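Local coordinates for ESX-1 secretion-associated protein EspB (Mycobacterium marinum, PDB 7P0Z), which is a substrate of the mycobacterial ESX-1 secretion system that assembles into a seven-subunit, channel-like ring and probably takes part in protein transport, at residues 15-28 / 164-178. Numbering follows the deposited sequence.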
ATOM      1  N   GLU A  15     -37.992  32.989   8.314  1.00 44.26           N
ATOM      2  CA  GLU A  15     -36.796  32.208   8.572  1.00 44.26           C
ATOM      3  C   GLU A  15     -35.980  32.029   7.306  1.00 44.26           C
ATOM      4  O   GLU A  15     -34.758  32.186   7.317  1.00 44.26           O
ATOM      5  CB  GLU A  15     -37.159  30.849   9.152  1.00 44.26           C
ATOM      6  CG  GLU A  15     -35.937  30.076   9.593  1.00 44.26           C
ATOM      7  CD  GLU A  15     -36.087  28.581   9.487  1.00 44.26           C
ATOM      8  OE1 GLU A  15     -36.036  28.052   8.367  1.00 44.26           O
ATOM      9  OE2 GLU A  15     -36.226  27.923  10.527  1.00 44.26           O
ATOM     10  N   ILE A  16     -36.640  31.721   6.199  1.00 43.63           N
ATOM     11  CA  ILE A  16     -35.916  31.524   4.955  1.00 43.63           C
ATOM     12  C   ILE A  16     -35.245  32.811   4.506  1.00 43.63           C
ATOM     13  O   ILE A  16     -34.095  32.798   4.071  1.00 43.63           O
ATOM     14  CB  ILE A  16     -36.854  30.957   3.878  1.00 43.63           C
ATOM     15  CG1 ILE A  16     -37.634  29.783   4.435  1.00 43.63           C
ATOM     16  CG2 ILE A  16     -36.079  30.522   2.664  1.00 43.63           C
ATOM     17  CD1 ILE A  16     -38.560  29.176   3.455  1.00 43.63           C
ATOM     18  N   LEU A  17     -35.942  33.937   4.594  1.00 42.77           N
ATOM     19  CA  LEU A  17     -35.324  35.183   4.163  1.00 42.77           C
ATOM     20  C   LEU A  17     -34.139  35.552   5.039  1.00 42.77           C
ATOM     21  O   LEU A  17     -33.112  36.028   4.540  1.00 42.77           O
ATOM     22  CB  LEU A  17     -36.354  36.307   4.152  1.00 42.77           C
ATOM     23  CG  LEU A  17     -37.441  36.102   3.112  1.00 42.77           C
ATOM     24  CD1 LEU A  17     -38.569  37.053   3.341  1.00 42.77           C
ATOM     25  CD2 LEU A  17     -36.893  36.259   1.724  1.00 42.77           C
ATOM     26  N   ASN A  18     -34.258  35.347   6.343  1.00 41.63           N
ATOM     27  CA  ASN A  18     -33.136  35.628   7.218  1.00 41.63           C
ATOM     28  C   ASN A  18     -31.951  34.737   6.893  1.00 41.63           C
ATOM     29  O   ASN A  18     -30.806  35.192   6.889  1.00 41.63           O
ATOM     30  CB  ASN A  18     -33.546  35.454   8.669  1.00 41.63           C
ATOM     31  CG  ASN A  18     -34.419  36.560   9.154  1.00 41.63           C
ATOM     32  OD1 ASN A  18     -34.477  37.629   8.566  1.00 41.63           O
ATOM     33  ND2 ASN A  18     -35.093  36.321  10.251  1.00 41.63           N
ATOM     34  N   ARG A  19     -32.208  33.469   6.607  1.00 40.48           N
ATOM     35  CA  ARG A  19     -31.122  32.573   6.254  1.00 40.48           C
ATOM     36  C   ARG A  19     -30.492  32.968   4.930  1.00 40.48           C
ATOM     37  O   ARG A  19     -29.283  32.825   4.749  1.00 40.48           O
ATOM     38  CB  ARG A  19     -31.635  31.145   6.210  1.00 40.48           C
ATOM     39  CG  ARG A  19     -32.017  30.616   7.552  1.00 40.48           C
ATOM     40  CD  ARG A  19     -30.884  30.697   8.546  1.00 40.48           C
ATOM     41  NE  ARG A  19     -29.730  29.950   8.080  1.00 40.48           N
ATOM     42  CZ  ARG A  19     -29.591  28.640   8.208  1.00 40.48           C
ATOM     43  NH1 ARG A  19     -30.534  27.926   8.782  1.00 40.48           N
ATOM     44  NH2 ARG A  19     -28.510  28.044   7.742  1.00 40.48           N
ATOM     45  N   ALA A  20     -31.294  33.464   3.995  1.00 41.14           N
ATOM     46  CA  ALA A  20     -30.742  33.935   2.732  1.00 41.14           C
ATOM     47  C   ALA A  20     -29.812  35.114   2.943  1.00 41.14           C
ATOM     48  O   ALA A  20     -28.743  35.185   2.336  1.00 41.14           O
ATOM     49  CB  ALA A  20     -31.857  34.311   1.768  1.00 41.14           C
ATOM     50  N   ASP A  21     -30.196  36.053   3.793  1.00 41.59           N
ATOM     51  CA  ASP A  21     -29.270  37.142   4.066  1.00 41.59           C
ATOM     52  C   ASP A  21     -28.034  36.659   4.801  1.00 41.59           C
ATOM     53  O   ASP A  21     -26.941  37.167   4.560  1.00 41.59           O
ATOM     54  CB  ASP A  21     -29.952  38.243   4.844  1.00 41.59           C
ATOM     55  CG  ASP A  21     -30.854  39.062   3.979  1.00 41.59           C
ATOM     56  OD1 ASP A  21     -30.731  38.965   2.747  1.00 41.59           O
ATOM     57  OD2 ASP A  21     -31.690  39.806   4.521  1.00 41.59           O
ATOM     58  N   GLU A  22     -28.179  35.679   5.681  1.00 41.12           N
ATOM     59  CA  GLU A  22     -27.032  35.189   6.421  1.00 41.12           C
ATOM     60  C   GLU A  22     -26.053  34.432   5.536  1.00 41.12           C
ATOM     61  O   GLU A  22     -24.849  34.450   5.794  1.00 41.12           O
ATOM     62  CB  GLU A  22     -27.495  34.300   7.567  1.00 41.12           C
ATOM     63  CG  GLU A  22     -26.368  33.807   8.423  1.00 41.12           C
ATOM     64  CD  GLU A  22     -26.805  32.947   9.576  1.00 41.12           C
ATOM     65  OE1 GLU A  22     -28.019  32.768   9.770  1.00 41.12           O
ATOM     66  OE2 GLU A  22     -25.925  32.413  10.272  1.00 41.12           O
ATOM     67  N   VAL A  23     -26.536  33.765   4.497  1.00 41.02           N
ATOM     68  CA  VAL A  23     -25.644  32.880   3.778  1.00 41.02           C
ATOM     69  C   VAL A  23     -24.752  33.654   2.822  1.00 41.02           C
ATOM     70  O   VAL A  23     -23.652  33.208   2.502  1.00 41.02           O
ATOM     71  CB  VAL A  23     -26.442  31.791   3.048  1.00 41.02           C
ATOM     72  CG1 VAL A  23     -27.128  32.343   1.830  1.00 41.02           C
ATOM     73  CG2 VAL A  23     -25.546  30.630   2.693  1.00 41.02           C
ATOM     74  N   GLU A  24     -25.190  34.813   2.351  1.00 41.01           N
ATOM     75  CA  GLU A  24     -24.398  35.599   1.430  1.00 41.01           C
ATOM     76  C   GLU A  24     -23.733  36.784   2.102  1.00 41.01           C
ATOM     77  O   GLU A  24     -23.216  37.657   1.413  1.00 41.01           O
ATOM     78  CB  GLU A  24     -25.254  36.082   0.265  1.00 41.01           C
ATOM     79  CG  GLU A  24     -26.108  37.272   0.614  1.00 41.01           C
ATOM     80  CD  GLU A  24     -26.827  37.837  -0.569  1.00 41.01           C
ATOM     81  OE1 GLU A  24     -26.467  37.497  -1.708  1.00 41.01           O
ATOM     82  OE2 GLU A  24     -27.746  38.651  -0.368  1.00 41.01           O
ATOM     83  N   ALA A  25     -23.740  36.844   3.421  1.00 40.56           N
ATOM     84  CA  ALA A  25     -22.976  37.873   4.089  1.00 40.56           C
ATOM     85  C   ALA A  25     -21.494  37.644   3.820  1.00 40.56           C
ATOM     86  O   ALA A  25     -21.071  36.511   3.612  1.00 40.56           O
ATOM     87  CB  ALA A  25     -23.247  37.853   5.585  1.00 40.56           C
ATOM     88  N   PRO A  26     -20.688  38.697   3.783  1.00 39.62           N
ATOM     89  CA  PRO A  26     -19.261  38.507   3.517  1.00 39.62           C
ATOM     90  C   PRO A  26     -18.615  37.606   4.547  1.00 39.62           C
ATOM     91  O   PRO A  26     -18.919  37.672   5.731  1.00 39.62           O
ATOM     92  CB  PRO A  26     -18.700  39.925   3.586  1.00 39.62           C
ATOM     93  CG  PRO A  26     -19.675  40.672   4.359  1.00 39.62           C
ATOM     94  CD  PRO A  26     -21.001  40.104   4.048  1.00 39.62           C
ATOM     95  N   MET A  27     -17.730  36.752   4.084  1.00 40.32           N
ATOM     96  CA  MET A  27     -16.916  35.964   4.984  1.00 40.32           C
ATOM     97  C   MET A  27     -15.648  36.737   5.297  1.00 40.32           C
ATOM     98  O   MET A  27     -15.506  37.908   4.953  1.00 40.32           O
ATOM     99  CB  MET A  27     -16.639  34.595   4.389  1.00 40.32           C
ATOM    100  CG  MET A  27     -17.894  33.876   4.004  1.00 40.32           C
ATOM    101  SD  MET A  27     -17.620  32.266   3.293  1.00 40.32           S
ATOM    102  CE  MET A  27     -17.477  31.283   4.763  1.00 40.32           C
ATOM    103  N   ALA A  28     -14.716  36.088   5.969  1.00 37.89           N
ATOM    104  CA  ALA A  28     -13.465  36.734   6.316  1.00 37.89           C
ATOM    105  C   ALA A  28     -12.723  37.149   5.060  1.00 37.89           C
ATOM    106  O   ALA A  28     -12.838  36.524   4.011  1.00 37.89           O
ATOM    107  CB  ALA A  28     -12.611  35.795   7.147  1.00 37.89           C
ATOM    108  N   SER A 164     -10.774  31.341  10.607  1.00 39.12           N
ATOM    109  CA  SER A 164     -11.964  32.155  10.479  1.00 39.12           C
ATOM    110  C   SER A 164     -12.925  31.591   9.442  1.00 39.12           C
ATOM    111  O   SER A 164     -14.133  31.789   9.558  1.00 39.12           O
ATOM    112  CB  SER A 164     -11.576  33.590  10.178  1.00 39.12           C
ATOM    113  OG  SER A 164     -10.897  33.678   8.965  1.00 39.12           O
ATOM    114  N   LEU A 165     -12.426  30.882   8.439  1.00 38.81           N
ATOM    115  CA  LEU A 165     -13.325  30.135   7.573  1.00 38.81           C
ATOM    116  C   LEU A 165     -14.007  29.018   8.336  1.00 38.81           C
ATOM    117  O   LEU A 165     -15.214  28.817   8.210  1.00 38.81           O
ATOM    118  CB  LEU A 165     -12.579  29.552   6.384  1.00 38.81           C
ATOM    119  CG  LEU A 165     -12.133  30.443   5.242  1.00 38.81           C
ATOM    120  CD1 LEU A 165     -11.507  29.569   4.176  1.00 38.81           C
ATOM    121  CD2 LEU A 165     -13.293  31.211   4.689  1.00 38.81           C
ATOM    122  N   GLN A 166     -13.244  28.272   9.127  1.00 39.27           N
ATOM    123  CA  GLN A 166     -13.845  27.205   9.911  1.00 39.27           C
ATOM    124  C   GLN A 166     -14.911  27.713  10.866  1.00 39.27           C
ATOM    125  O   GLN A 166     -15.875  27.003  11.147  1.00 39.27           O
ATOM    126  CB  GLN A 166     -12.776  26.457  10.678  1.00 39.27           C
ATOM    127  CG  GLN A 166     -12.189  25.321   9.930  1.00 39.27           C
ATOM    128  CD  GLN A 166     -10.945  24.787  10.569  1.00 39.27           C
ATOM    129  OE1 GLN A 166     -10.868  23.621  10.886  1.00 39.27           O
ATOM    130  NE2 GLN A 166      -9.944  25.620  10.712  1.00 39.27           N
ATOM    131  N   ARG A 167     -14.771  28.923  11.368  1.00 39.39           N
ATOM    132  CA  ARG A 167     -15.779  29.417  12.287  1.00 39.39           C
ATOM    133  C   ARG A 167     -17.037  29.880  11.594  1.00 39.39           C
ATOM    134  O   ARG A 167     -17.980  30.272  12.275  1.00 39.39           O
ATOM    135  CB  ARG A 167     -15.285  30.597  13.090  1.00 39.39           C
ATOM    136  CG  ARG A 167     -14.182  30.323  13.982  1.00 39.39           C
ATOM    137  CD  ARG A 167     -13.875  31.568  14.705  1.00 39.39           C
ATOM    138  NE  ARG A 167     -12.703  31.359  15.507  1.00 39.39           N
ATOM    139  CZ  ARG A 167     -11.490  31.657  15.082  1.00 39.39           C
ATOM    140  NH1 ARG A 167     -11.342  32.235  13.913  1.00 39.39           N
ATOM    141  NH2 ARG A 167     -10.440  31.423  15.842  1.00 39.39           N
ATOM    142  N   ASP A 168     -17.073  29.885  10.279  1.00 40.44           N
ATOM    143  CA  ASP A 168     -18.142  30.552   9.569  1.00 40.44           C
ATOM    144  C   ASP A 168     -19.015  29.589   8.783  1.00 40.44           C
ATOM    145  O   ASP A 168     -19.589  29.961   7.767  1.00 40.44           O
ATOM    146  CB  ASP A 168     -17.571  31.623   8.656  1.00 40.44           C
ATOM    147  CG  ASP A 168     -18.487  32.787   8.511  1.00 40.44           C
ATOM    148  OD1 ASP A 168     -19.549  32.783   9.159  1.00 40.44           O
ATOM    149  OD2 ASP A 168     -18.164  33.714   7.750  1.00 40.44           O
ATOM    150  N   ILE A 169     -19.156  28.356   9.247  1.00 40.22           N
ATOM    151  CA  ILE A 169     -20.039  27.416   8.584  1.00 40.22           C
ATOM    152  C   ILE A 169     -21.396  27.316   9.265  1.00 40.22           C
ATOM    153  O   ILE A 169     -22.215  26.500   8.861  1.00 40.22           O
ATOM    154  CB  ILE A 169     -19.385  26.036   8.458  1.00 40.22           C
ATOM    155  CG1 ILE A 169     -19.051  25.483   9.833  1.00 40.22           C
ATOM    156  CG2 ILE A 169     -18.167  26.109   7.592  1.00 40.22           C
ATOM    157  CD1 ILE A 169     -18.833  24.032   9.831  1.00 40.22           C
ATOM    158  N   LYS A 170     -21.654  28.129  10.287  1.00 40.32           N
ATOM    159  CA  LYS A 170     -23.010  28.232  10.816  1.00 40.32           C
ATOM    160  C   LYS A 170     -23.998  28.599   9.739  1.00 40.32           C
ATOM    161  O   LYS A 170     -25.136  28.133   9.757  1.00 40.32           O
ATOM    162  CB  LYS A 170     -23.094  29.291  11.898  1.00 40.32           C
ATOM    163  CG  LYS A 170     -22.479  28.944  13.171  1.00 40.32           C
ATOM    164  CD  LYS A 170     -22.360  30.199  13.958  1.00 40.32           C
ATOM    165  CE  LYS A 170     -23.725  30.733  14.267  1.00 40.32           C
ATOM    166  NZ  LYS A 170     -23.646  31.936  15.131  1.00 40.32           N
ATOM    167  N   ARG A 171     -23.592  29.441   8.802  1.00 40.18           N
ATOM    168  CA  ARG A 171     -24.503  29.892   7.772  1.00 40.18           C
ATOM    169  C   ARG A 171     -25.012  28.764   6.894  1.00 40.18           C
ATOM    170  O   ARG A 171     -25.859  29.015   6.044  1.00 40.18           O
ATOM    171  CB  ARG A 171     -23.830  30.946   6.908  1.00 40.18           C
ATOM    172  CG  ARG A 171     -22.646  30.426   6.158  1.00 40.18           C
ATOM    173  CD  ARG A 171     -22.041  31.493   5.306  1.00 40.18           C
ATOM    174  NE  ARG A 171     -21.369  32.534   6.069  1.00 40.18           N
ATOM    175  CZ  ARG A 171     -21.157  33.759   5.613  1.00 40.18           C
ATOM    176  NH1 ARG A 171     -21.569  34.091   4.407  1.00 40.18           N
ATOM    177  NH2 ARG A 171     -20.536  34.650   6.356  1.00 40.18           N
ATOM    178  N   PHE A 172     -24.540  27.540   7.063  1.00 39.71           N
ATOM    179  CA  PHE A 172     -25.046  26.436   6.270  1.00 39.71           C
ATOM    180  C   PHE A 172     -25.805  25.414   7.086  1.00 39.71           C
ATOM    181  O   PHE A 172     -26.083  24.333   6.580  1.00 39.71           O
ATOM    182  CB  PHE A 172     -23.920  25.735   5.532  1.00 39.71           C
ATOM    183  CG  PHE A 172     -23.090  26.630   4.725  1.00 39.71           C
ATOM    184  CD1 PHE A 172     -23.630  27.325   3.678  1.00 39.71           C
ATOM    185  CD2 PHE A 172     -21.761  26.769   4.995  1.00 39.71           C
ATOM    186  CE1 PHE A 172     -22.861  28.149   2.926  1.00 39.71           C
ATOM    187  CE2 PHE A 172     -20.984  27.585   4.235  1.00 39.71           C
ATOM    188  CZ  PHE A 172     -21.538  28.277   3.191  1.00 39.71           C
ATOM    189  N   ARG A 173     -26.145  25.723   8.324  1.00 39.09           N
ATOM    190  CA  ARG A 173     -26.886  24.782   9.137  1.00 39.09           C
ATOM    191  C   ARG A 173     -28.257  24.504   8.538  1.00 39.09           C
ATOM    192  O   ARG A 173     -28.782  25.265   7.732  1.00 39.09           O
ATOM    193  CB  ARG A 173     -27.038  25.315  10.549  1.00 39.09           C
ATOM    194  CG  ARG A 173     -27.949  26.466  10.633  1.00 39.09           C
ATOM    195  CD  ARG A 173     -27.886  27.084  11.972  1.00 39.09           C
ATOM    196  NE  ARG A 173     -28.745  28.247  12.036  1.00 39.09           N
ATOM    197  CZ  ARG A 173     -28.400  29.441  11.594  1.00 39.09           C
ATOM    198  NH1 ARG A 173     -27.225  29.620  11.037  1.00 39.09           N
ATOM    199  NH2 ARG A 173     -29.236  30.449  11.693  1.00 39.09           N
ATOM    200  N   ILE A 174     -28.826  23.373   8.940  1.00 39.54           N
ATOM    201  CA  ILE A 174     -30.171  23.004   8.545  1.00 39.54           C
ATOM    202  C   ILE A 174     -31.186  24.002   9.080  1.00 39.54           C
ATOM    203  O   ILE A 174     -30.915  24.787   9.988  1.00 39.54           O
ATOM    204  CB  ILE A 174     -30.483  21.595   9.060  1.00 39.54           C
ATOM    205  CG1 ILE A 174     -30.392  21.601  10.574  1.00 39.54           C
ATOM    206  CG2 ILE A 174     -29.547  20.587   8.471  1.00 39.54           C
ATOM    207  CD1 ILE A 174     -30.830  20.346  11.179  1.00 39.54           C
ATOM    208  N   PHE A 175     -32.375  23.958   8.510  1.00 40.60           N
ATOM    209  CA  PHE A 175     -33.435  24.861   8.912  1.00 40.60           C
ATOM    210  C   PHE A 175     -34.184  24.304  10.106  1.00 40.60           C
ATOM    211  O   PHE A 175     -34.312  23.096  10.268  1.00 40.60           O
ATOM    212  CB  PHE A 175     -34.403  25.081   7.763  1.00 40.60           C
ATOM    213  CG  PHE A 175     -33.756  25.593   6.535  1.00 40.60           C
ATOM    214  CD1 PHE A 175     -33.366  26.907   6.440  1.00 40.60           C
ATOM    215  CD2 PHE A 175     -33.540  24.761   5.463  1.00 40.60           C
ATOM    216  CE1 PHE A 175     -32.766  27.373   5.303  1.00 40.60           C
ATOM    217  CE2 PHE A 175     -32.943  25.224   4.324  1.00 40.60           C
ATOM    218  CZ  PHE A 175     -32.557  26.533   4.244  1.00 40.60           C
ATOM    219  N   GLU A 176     -34.681  25.198  10.944  1.00 42.63           N
ATOM    220  CA  GLU A 176     -35.563  24.772  12.020  1.00 42.63           C
ATOM    221  C   GLU A 176     -36.946  24.421  11.502  1.00 42.63           C
ATOM    222  O   GLU A 176     -37.384  23.275  11.595  1.00 42.63           O
ATOM    223  CB  GLU A 176     -35.683  25.866  13.063  1.00 42.63           C
ATOM    224  CG  GLU A 176     -34.422  26.227  13.709  1.00 42.63           C
ATOM    225  CD  GLU A 176     -34.563  27.474  14.537  1.00 42.63           C
ATOM    226  OE1 GLU A 176     -35.392  28.331  14.178  1.00 42.63           O
ATOM    227  OE2 GLU A 176     -33.867  27.596  15.563  1.00 42.63           O
ATOM    228  N   ASN A 177     -37.640  25.393  10.929  1.00 42.87           N
ATOM    229  CA  ASN A 177     -39.061  25.266  10.668  1.00 42.87           C
ATOM    230  C   ASN A 177     -39.405  25.068   9.209  1.00 42.87           C
ATOM    231  O   ASN A 177     -40.575  25.149   8.858  1.00 42.87           O
ATOM    232  CB  ASN A 177     -39.797  26.492  11.187  1.00 42.87           C
ATOM    233  CG  ASN A 177     -39.473  26.782  12.593  1.00 42.87           C
ATOM    234  OD1 ASN A 177     -39.668  25.950  13.460  1.00 42.87           O
ATOM    235  ND2 ASN A 177     -38.962  27.964  12.842  1.00 42.87           N
ATOM    236  N   TRP A 178     -38.449  24.824   8.347  1.00 41.88           N
ATOM    237  CA  TRP A 178     -38.759  24.665   6.943  1.00 41.88           C
ATOM    238  C   TRP A 178     -38.574  23.218   6.542  1.00 41.88           C
ATOM    239  O   TRP A 178     -37.608  22.577   6.946  1.00 41.88           O
ATOM    240  CB  TRP A 178     -37.902  25.568   6.079  1.00 41.88           C
ATOM    241  CG  TRP A 178     -38.389  25.624   4.703  1.00 41.88           C
ATOM    242  CD1 TRP A 178     -39.651  25.420   4.286  1.00 41.88           C
ATOM    243  CD2 TRP A 178     -37.612  25.841   3.540  1.00 41.88           C
ATOM    244  NE1 TRP A 178     -39.727  25.516   2.934  1.00 41.88           N
ATOM    245  CE2 TRP A 178     -38.482  25.778   2.446  1.00 41.88           C
ATOM    246  CE3 TRP A 178     -36.263  26.100   3.314  1.00 41.88           C
ATOM    247  CZ2 TRP A 178     -38.053  25.964   1.150  1.00 41.88           C
ATOM    248  CZ3 TRP A 178     -35.841  26.279   2.032  1.00 41.88           C
ATOM    249  CH2 TRP A 178     -36.730  26.211   0.962  1.00 41.88           C
TER
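R171 and R19 reach across in opposite directions onto backbone carbonyls: R19, from helix 13-23, holds those within 171-174, R171 the end of that helix and the loop after it. R171 NH1 meets A25 O at 2.6 Å, nearly straight and in the guanidinium plane, and V23 O at 3.0 Å from above that carbonyl's plane. M27 CG covers one face and E22 O the other, while D168 OD2 forms a salt bridge with R171 NH2. R19, bent at chi2 and chi3 (-56° and -59°), turns NH2 onto R173 O at 2.8 Å; NH2 also bonds weakly to R171 O, and NH1 to I174 O. The R173 guanidinium lies flat on that of R19, centres 3.7 Å apart, and grips E22 end-on, NH1 to OE2 and NH2 to OE1, both at 3.2 Å; R173 NH1 also bonds K170 O at 2.9 Å. Toward the start of helix 13-23, E15 OE2 accepts from N177 N at 2.9 Å, and I16 CD1 makes a CH-pi contact over the W178 indole, whose NE1 is hydrogen-bonded to Y83 OH. The contact joins the PE-family N-terminal helix to the PPE-family connection between helices 149-166 and 181-224, and E22 probably offsets the charge of the stacked arginines.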